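Local coordinates for core protein VP4 (Bluetongue virus, PDB 2JHP) that caps viral messenger RNA in the virus core, joining several capping activities in one protein chain, at residues 3-15 / 65-77. Residues are numbered along the deposited sequence; the frame is centred on the assembly and turned at random.
Sequences EPHAVLYVTNELS and HGFIFISTHKNVQ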
ATOM      1  N   GLU A   3      -9.235 -21.310   1.862  1.00 15.21           N
ATOM      2  CA  GLU A   3      -9.598 -22.267   0.841  1.00  2.04           C
ATOM      3  C   GLU A   3      -9.320 -21.702  -0.570  1.00 -0.38           C
ATOM      4  O   GLU A   3      -9.112 -22.496  -1.496  1.00 13.86           O
ATOM      5  CB  GLU A   3     -11.086 -22.644   0.988  1.00  1.45           C
ATOM      6  CG  GLU A   3     -11.390 -23.724   2.024  1.00 27.77           C
ATOM      7  CD  GLU A   3     -11.735 -25.077   1.401  1.00 30.90           C
ATOM      8  OE1 GLU A   3     -11.056 -25.479   0.428  1.00 27.94           O
ATOM      9  OE2 GLU A   3     -12.689 -25.741   1.894  1.00  9.20           O
ATOM     10  N   PRO A   4      -9.312 -20.361  -0.748  1.00 -6.80           N
ATOM     11  CA  PRO A   4      -8.983 -19.911  -2.097  1.00 18.25           C
ATOM     12  C   PRO A   4      -7.610 -20.421  -2.507  1.00 10.29           C
ATOM     13  O   PRO A   4      -6.695 -20.478  -1.681  1.00 11.77           O
ATOM     14  CB  PRO A   4      -8.987 -18.374  -1.996  1.00 -3.42           C
ATOM     15  CG  PRO A   4      -9.822 -18.087  -0.766  1.00 19.57           C
ATOM     16  CD  PRO A   4      -9.562 -19.235   0.164  1.00 -2.90           C
ATOM     17  N   HIS A   5      -7.496 -20.822  -3.769  1.00 13.18           N
ATOM     18  CA  HIS A   5      -6.263 -21.379  -4.292  1.00 21.09           C
ATOM     19  C   HIS A   5      -5.934 -20.756  -5.651  1.00 15.55           C
ATOM     20  O   HIS A   5      -6.827 -20.362  -6.394  1.00 21.29           O
ATOM     21  CB  HIS A   5      -6.376 -22.896  -4.412  1.00 -4.81           C
ATOM     22  CG  HIS A   5      -7.329 -23.346  -5.476  1.00 -6.30           C
ATOM     23  ND1 HIS A   5      -8.614 -23.769  -5.193  1.00 -4.02           N
ATOM     24  CD2 HIS A   5      -7.200 -23.412  -6.826  1.00 -9.58           C
ATOM     25  CE1 HIS A   5      -9.224 -24.097  -6.320  1.00  4.26           C
ATOM     26  NE2 HIS A   5      -8.390 -23.887  -7.324  1.00 18.49           N
ATOM     27  N   ALA A   6      -4.646 -20.669  -5.955  1.00  8.30           N
ATOM     28  CA  ALA A   6      -4.181 -20.251  -7.265  1.00  7.39           C
ATOM     29  C   ALA A   6      -4.062 -21.476  -8.158  1.00 10.70           C
ATOM     30  O   ALA A   6      -3.720 -22.571  -7.681  1.00 17.37           O
ATOM     31  CB  ALA A   6      -2.838 -19.554  -7.141  1.00 11.97           C
ATOM     32  N   VAL A   7      -4.363 -21.313  -9.430  1.00 -4.54           N
ATOM     33  CA  VAL A   7      -4.041 -22.339 -10.377  1.00 -0.51           C
ATOM     34  C   VAL A   7      -2.654 -21.991 -10.932  1.00 11.05           C
ATOM     35  O   VAL A   7      -2.480 -21.009 -11.668  1.00 16.77           O
ATOM     36  CB  VAL A   7      -5.114 -22.448 -11.507  1.00 13.59           C
ATOM     37  CG1 VAL A   7      -4.712 -23.479 -12.556  1.00 23.92           C
ATOM     38  CG2 VAL A   7      -6.475 -22.799 -10.917  1.00 19.07           C
ATOM     39  N   LEU A   8      -1.657 -22.778 -10.533  1.00 -2.62           N
ATOM     40  CA  LEU A   8      -0.290 -22.531 -10.921  1.00 13.72           C
ATOM     41  C   LEU A   8      -0.073 -23.161 -12.279  1.00  8.93           C
ATOM     42  O   LEU A   8       0.289 -24.341 -12.402  1.00 13.45           O
ATOM     43  CB  LEU A   8       0.682 -23.073  -9.873  1.00  2.80           C
ATOM     44  CG  LEU A   8       0.508 -22.634  -8.416  1.00  5.66           C
ATOM     45  CD1 LEU A   8       1.538 -23.330  -7.489  1.00 -8.85           C
ATOM     46  CD2 LEU A   8       0.590 -21.115  -8.282  1.00 18.40           C
ATOM     47  N   TYR A   9      -0.322 -22.358 -13.302  1.00 13.12           N
ATOM     48  CA  TYR A   9      -0.245 -22.831 -14.666  1.00 20.74           C
ATOM     49  C   TYR A   9       1.165 -22.698 -15.221  1.00 25.86           C
ATOM     50  O   TYR A   9       1.770 -21.616 -15.191  1.00 15.66           O
ATOM     51  CB  TYR A   9      -1.251 -22.102 -15.557  1.00 18.16           C
ATOM     52  CG  TYR A   9      -1.083 -22.403 -17.031  1.00  6.36           C
ATOM     53  CD1 TYR A   9      -1.814 -23.423 -17.645  1.00 21.13           C
ATOM     54  CD2 TYR A   9      -0.187 -21.665 -17.815  1.00 20.91           C
ATOM     55  CE1 TYR A   9      -1.655 -23.700 -19.004  1.00 13.65           C
ATOM     56  CE2 TYR A   9      -0.022 -21.930 -19.169  1.00 15.82           C
ATOM     57  CZ  TYR A   9      -0.760 -22.943 -19.760  1.00 -3.50           C
ATOM     58  OH  TYR A   9      -0.589 -23.202 -21.092  1.00 11.51           O
ATOM     59  N   VAL A  10       1.669 -23.808 -15.747  1.00 16.27           N
ATOM     60  CA  VAL A  10       2.991 -23.839 -16.372  1.00 -2.52           C
ATOM     61  C   VAL A  10       2.884 -24.212 -17.848  1.00 10.05           C
ATOM     62  O   VAL A  10       1.992 -24.971 -18.241  1.00 18.54           O
ATOM     63  CB  VAL A  10       3.951 -24.806 -15.632  1.00  8.08           C
ATOM     64  CG1 VAL A  10       4.039 -24.434 -14.155  1.00 16.26           C
ATOM     65  CG2 VAL A  10       3.507 -26.263 -15.794  1.00  5.45           C
ATOM     66  N   THR A  11       3.792 -23.667 -18.655  1.00 17.22           N
ATOM     67  CA  THR A  11       3.852 -23.977 -20.081  1.00 18.97           C
ATOM     68  C   THR A  11       4.524 -25.331 -20.315  1.00 25.66           C
ATOM     69  O   THR A  11       5.081 -25.930 -19.389  1.00 23.31           O
ATOM     70  CB  THR A  11       4.554 -22.863 -20.893  1.00 32.64           C
ATOM     71  OG1 THR A  11       5.895 -22.676 -20.419  1.00 -6.97           O
ATOM     72  CG2 THR A  11       3.789 -21.557 -20.772  1.00 -5.55           C
ATOM     73  N   ASN A  12       4.473 -25.797 -21.558  1.00 27.98           N
ATOM     74  CA  ASN A  12       4.784 -27.187 -21.887  1.00 32.35           C
ATOM     75  C   ASN A  12       6.190 -27.669 -21.544  1.00 21.90           C
ATOM     76  O   ASN A  12       6.356 -28.793 -21.064  1.00 37.19           O
ATOM     77  CB  ASN A  12       4.453 -27.478 -23.356  1.00 34.13           C
ATOM     78  CG  ASN A  12       2.956 -27.481 -23.626  1.00 63.40           C
ATOM     79  OD1 ASN A  12       2.454 -26.682 -24.418  1.00 38.11           O
ATOM     80  ND2 ASN A  12       2.234 -28.375 -22.954  1.00 52.95           N
ATOM     81  N   GLU A  13       7.190 -26.817 -21.773  1.00 17.82           N
ATOM     82  CA  GLU A  13       8.597 -27.192 -21.560  1.00  5.14           C
ATOM     83  C   GLU A  13       8.891 -27.474 -20.087  1.00 10.23           C
ATOM     84  O   GLU A  13       9.957 -27.979 -19.741  1.00  8.79           O
ATOM     85  CB  GLU A  13       9.548 -26.117 -22.123  1.00 -7.84           C
ATOM     86  CG  GLU A  13       9.827 -24.910 -21.208  1.00-14.73           C
ATOM     87  CD  GLU A  13       8.668 -23.904 -21.080  1.00 29.28           C
ATOM     88  OE1 GLU A  13       7.557 -24.134 -21.616  1.00-12.20           O
ATOM     89  OE2 GLU A  13       8.879 -22.861 -20.424  1.00 12.85           O
ATOM     90  N   LEU A  14       7.912 -27.172 -19.239  1.00 10.02           N
ATOM     91  CA  LEU A  14       8.069 -27.148 -17.793  1.00 17.76           C
ATOM     92  C   LEU A  14       7.184 -28.222 -17.167  1.00 29.53           C
ATOM     93  O   LEU A  14       7.450 -28.700 -16.059  1.00 31.14           O
ATOM     94  CB  LEU A  14       7.634 -25.768 -17.293  1.00 22.03           C
ATOM     95  CG  LEU A  14       8.467 -24.911 -16.337  1.00 12.60           C
ATOM     96  CD1 LEU A  14       9.920 -24.828 -16.747  1.00 -0.95           C
ATOM     97  CD2 LEU A  14       7.877 -23.513 -16.268  1.00 13.39           C
ATOM     98  N   SER A  15       6.143 -28.597 -17.908  1.00 26.57           N
ATOM     99  CA  SER A  15       5.098 -29.524 -17.463  1.00 22.79           C
ATOM    100  C   SER A  15       5.582 -30.833 -16.825  1.00 22.56           C
ATOM    101  O   SER A  15       4.917 -31.375 -15.942  1.00 31.53           O
ATOM    102  CB  SER A  15       4.172 -29.844 -18.638  1.00 20.98           C
ATOM    103  OG  SER A  15       3.400 -31.000 -18.380  1.00 47.98           O
ATOM    104  N   HIS A  65     -10.437 -17.732 -12.418  1.00 22.64           N
ATOM    105  CA  HIS A  65     -10.105 -19.093 -12.025  1.00 14.43           C
ATOM    106  C   HIS A  65      -8.940 -19.180 -11.038  1.00 18.18           C
ATOM    107  O   HIS A  65      -8.700 -20.242 -10.459  1.00 14.28           O
ATOM    108  CB  HIS A  65      -9.789 -19.931 -13.263  1.00 18.96           C
ATOM    109  CG  HIS A  65     -11.004 -20.475 -13.933  1.00  5.86           C
ATOM    110  ND1 HIS A  65     -11.716 -21.542 -13.426  1.00 13.31           N
ATOM    111  CD2 HIS A  65     -11.648 -20.092 -15.061  1.00 33.35           C
ATOM    112  CE1 HIS A  65     -12.744 -21.794 -14.216  1.00 13.86           C
ATOM    113  NE2 HIS A  65     -12.722 -20.932 -15.218  1.00 15.49           N
ATOM    114  N   GLY A  66      -8.224 -18.074 -10.860  1.00 13.15           N
ATOM    115  CA  GLY A  66      -7.028 -18.050 -10.032  1.00 17.61           C
ATOM    116  C   GLY A  66      -5.723 -18.415 -10.727  1.00 25.48           C
ATOM    117  O   GLY A  66      -4.775 -18.812 -10.069  1.00 28.86           O
ATOM    118  N   PHE A  67      -5.661 -18.262 -12.048  1.00 21.81           N
ATOM    119  CA  PHE A  67      -4.456 -18.571 -12.840  1.00 26.64           C
ATOM    120  C   PHE A  67      -3.259 -17.658 -12.589  1.00 19.11           C
ATOM    121  O   PHE A  67      -3.389 -16.426 -12.548  1.00 22.47           O
ATOM    122  CB  PHE A  67      -4.772 -18.546 -14.328  1.00 -7.96           C
ATOM    123  CG  PHE A  67      -5.167 -19.864 -14.871  1.00 23.12           C
ATOM    124  CD1 PHE A  67      -6.366 -20.464 -14.486  1.00 10.12           C
ATOM    125  CD2 PHE A  67      -4.357 -20.522 -15.784  1.00 16.56           C
ATOM    126  CE1 PHE A  67      -6.747 -21.703 -15.001  1.00 26.85           C
ATOM    127  CE2 PHE A  67      -4.731 -21.765 -16.304  1.00 16.94           C
ATOM    128  CZ  PHE A  67      -5.928 -22.352 -15.907  1.00 12.38           C
ATOM    129  N   ILE A  68      -2.101 -18.290 -12.419  1.00 14.25           N
ATOM    130  CA  ILE A  68      -0.816 -17.622 -12.393  1.00 17.38           C
ATOM    131  C   ILE A  68       0.010 -18.298 -13.472  1.00 19.75           C
ATOM    132  O   ILE A  68       0.071 -19.535 -13.543  1.00 24.29           O
ATOM    133  CB  ILE A  68      -0.136 -17.744 -11.013  1.00 15.65           C
ATOM    134  CG1 ILE A  68      -0.851 -16.843 -10.001  1.00 14.38           C
ATOM    135  CG2 ILE A  68       1.379 -17.411 -11.080  1.00  7.32           C
ATOM    136  CD1 ILE A  68      -0.348 -17.015  -8.530  1.00 31.45           C
ATOM    137  N   PHE A  69       0.644 -17.483 -14.308  1.00 38.89           N
ATOM    138  CA  PHE A  69       1.315 -17.988 -15.495  1.00 23.47           C
ATOM    139  C   PHE A  69       2.815 -18.099 -15.255  1.00 14.83           C
ATOM    140  O   PHE A  69       3.485 -17.109 -14.959  1.00 12.36           O
ATOM    141  CB  PHE A  69       0.965 -17.114 -16.704  1.00 39.33           C
ATOM    142  CG  PHE A  69      -0.519 -16.952 -16.913  1.00 13.03           C
ATOM    143  CD1 PHE A  69      -1.227 -15.946 -16.265  1.00 14.67           C
ATOM    144  CD2 PHE A  69      -1.220 -17.821 -17.739  1.00 19.20           C
ATOM    145  CE1 PHE A  69      -2.610 -15.808 -16.456  1.00 32.47           C
ATOM    146  CE2 PHE A  69      -2.596 -17.680 -17.927  1.00 27.87           C
ATOM    147  CZ  PHE A  69      -3.285 -16.675 -17.286  1.00 -4.60           C
ATOM    148  N   ILE A  70       3.316 -19.329 -15.347  1.00 13.26           N
ATOM    149  CA  ILE A  70       4.721 -19.630 -15.078  1.00 12.30           C
ATOM    150  C   ILE A  70       5.371 -20.241 -16.319  1.00 15.58           C
ATOM    151  O   ILE A  70       4.838 -21.192 -16.892  1.00 22.02           O
ATOM    152  CB  ILE A  70       4.874 -20.612 -13.888  1.00 15.33           C
ATOM    153  CG1 ILE A  70       4.181 -20.082 -12.631  1.00 23.16           C
ATOM    154  CG2 ILE A  70       6.332 -20.880 -13.588  1.00 10.45           C
ATOM    155  CD1 ILE A  70       2.999 -20.897 -12.198  1.00 14.34           C
ATOM    156  N   SER A  71       6.519 -19.700 -16.728  1.00 11.81           N
ATOM    157  CA  SER A  71       7.247 -20.215 -17.899  1.00 -4.42           C
ATOM    158  C   SER A  71       8.705 -19.772 -17.930  1.00 10.10           C
ATOM    159  O   SER A  71       9.104 -18.877 -17.184  1.00 12.50           O
ATOM    160  CB  SER A  71       6.569 -19.758 -19.203  1.00  7.82           C
ATOM    161  OG  SER A  71       7.258 -20.251 -20.345  1.00 13.73           O
ATOM    162  N   THR A  72       9.491 -20.408 -18.798  1.00 14.49           N
ATOM    163  CA  THR A  72      10.823 -19.912 -19.130  1.00  9.69           C
ATOM    164  C   THR A  72      10.695 -18.768 -20.136  1.00 18.40           C
ATOM    165  O   THR A  72      11.474 -17.814 -20.101  1.00 15.94           O
ATOM    166  CB  THR A  72      11.761 -21.019 -19.698  1.00  4.64           C
ATOM    167  OG1 THR A  72      11.199 -21.581 -20.892  1.00 20.09           O
ATOM    168  CG2 THR A  72      11.994 -22.124 -18.667  1.00-10.39           C
ATOM    169  N   HIS A  73       9.691 -18.871 -21.009  1.00 22.98           N
ATOM    170  CA  HIS A  73       9.431 -17.891 -22.072  1.00 10.38           C
ATOM    171  C   HIS A  73       8.881 -16.562 -21.522  1.00 -0.65           C
ATOM    172  O   HIS A  73       8.411 -16.497 -20.387  1.00  4.83           O
ATOM    173  CB  HIS A  73       8.487 -18.487 -23.131  1.00 12.99           C
ATOM    174  CG  HIS A  73       8.921 -19.830 -23.652  1.00  8.13           C
ATOM    175  ND1 HIS A  73       8.086 -20.928 -23.664  1.00 30.41           N
ATOM    176  CD2 HIS A  73      10.101 -20.250 -24.175  1.00 -2.89           C
ATOM    177  CE1 HIS A  73       8.731 -21.963 -24.173  1.00  7.26           C
ATOM    178  NE2 HIS A  73       9.955 -21.580 -24.488  1.00 36.25           N
ATOM    179  N   LYS A  74       8.950 -15.500 -22.324  1.00  6.09           N
ATOM    180  CA  LYS A  74       8.546 -14.167 -21.863  1.00 11.47           C
ATOM    181  C   LYS A  74       7.036 -14.035 -21.646  1.00 15.56           C
ATOM    182  O   LYS A  74       6.597 -13.333 -20.733  1.00 16.18           O
ATOM    183  CB  LYS A  74       9.034 -13.074 -22.818  1.00 11.94           C
ATOM    184  CG  LYS A  74       9.221 -11.711 -22.137  1.00 12.91           C
ATOM    185  CD  LYS A  74       9.079 -10.521 -23.102  1.00 21.75           C
ATOM    186  CE  LYS A  74       7.616 -10.078 -23.272  1.00 13.31           C
ATOM    187  NZ  LYS A  74       7.031  -9.453 -22.049  1.00 44.00           N
ATOM    188  N   ASN A  75       6.244 -14.697 -22.485  1.00 12.20           N
ATOM    189  CA  ASN A  75       4.784 -14.595 -22.388  1.00 17.88           C
ATOM    190  C   ASN A  75       4.020 -15.797 -22.922  1.00 23.53           C
ATOM    191  O   ASN A  75       4.609 -16.720 -23.483  1.00 17.32           O
ATOM    192  CB  ASN A  75       4.278 -13.305 -23.041  1.00 22.41           C
ATOM    193  CG  ASN A  75       4.843 -13.088 -24.415  1.00 -0.78           C
ATOM    194  OD1 ASN A  75       4.882 -14.002 -25.241  1.00 59.22           O
ATOM    195  ND2 ASN A  75       5.280 -11.866 -24.677  1.00 49.60           N
ATOM    196  N   VAL A  76       2.702 -15.767 -22.736  1.00 25.93           N
ATOM    197  CA  VAL A  76       1.816 -16.824 -23.207  1.00 30.77           C
ATOM    198  C   VAL A  76       0.667 -16.208 -24.025  1.00 21.49           C
ATOM    199  O   VAL A  76       0.193 -15.104 -23.722  1.00 14.49           O
ATOM    200  CB  VAL A  76       1.335 -17.757 -22.026  1.00 43.69           C
ATOM    201  CG1 VAL A  76       0.303 -17.077 -21.133  1.00 41.51           C
ATOM    202  CG2 VAL A  76       0.809 -19.097 -22.543  1.00  5.48           C
ATOM    203  N   GLN A  77       0.260 -16.912 -25.080  1.00 14.70           N
ATOM    204  CA  GLN A  77      -0.813 -16.455 -25.954  1.00 23.71           C
ATOM    205  C   GLN A  77      -2.189 -16.875 -25.434  1.00 59.00           C
ATOM    206  O   GLN A  77      -2.537 -18.056 -25.442  1.00 24.89           O
ATOM    207  CB  GLN A  77      -0.607 -16.970 -27.382  1.00  3.69           C
ATOM    208  CG  GLN A  77      -1.688 -16.523 -28.351  1.00 45.77           C
ATOM    209  CD  GLN A  77      -1.648 -15.032 -28.616  1.00 -3.46           C
ATOM    210  OE1 GLN A  77      -0.800 -14.549 -29.381  1.00  5.22           O
ATOM    211  NE2 GLN A  77      -2.572 -14.292 -28.004  1.00 -5.97           N
TER
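Val7, Leu8, Tyr9 and Val10 pair in register with Phe67, Ile68, Phe69 and Ile70, as neighbouring strands of a five-stranded parallel sheet. Strand 48-51 flanks strand 7-10 on its other edge. Helix 59-64 packs on the face bearing Phe67 and Phe69, and helix 99-112 on the face bearing Leu8, Val10 and Ile68. Five backbone hydrogen bonds join the strands, from Val7 N to Gly66 O through Thr11 N to Ile70 O.

The Phe67 ring meets Val7 and Tyr9, both from strand 7-10. Val7 CG1, held opposite the backbone N by chi1 of 176°, sits over one ring face, 3.8 Å from the Phe67 centroid. Tyr9 CB meets Phe67 CD2 at 3.5 Å, and the two rings are inclined by 36°.

Past the strand ends the contact turns polar. Glu13 CB leads to CG, which lies 3.6 Å from Thr72 OG1. The Glu13 side chain bends at chi2 (-74°), and Glu13 CD lies 3.4 Å from Thr72 OG1. Glu13 OE1 accepts a bond from Thr11 OG1 within its own segment. Glu13 OE2 lies over one face of the His73 ring. Glu13 OE2 also takes two bonds: Thr72 N comes nearly end-on at 3.0 Å, while Thr72 OG1 approaches from above the carboxylate plane, at 2.7 Å.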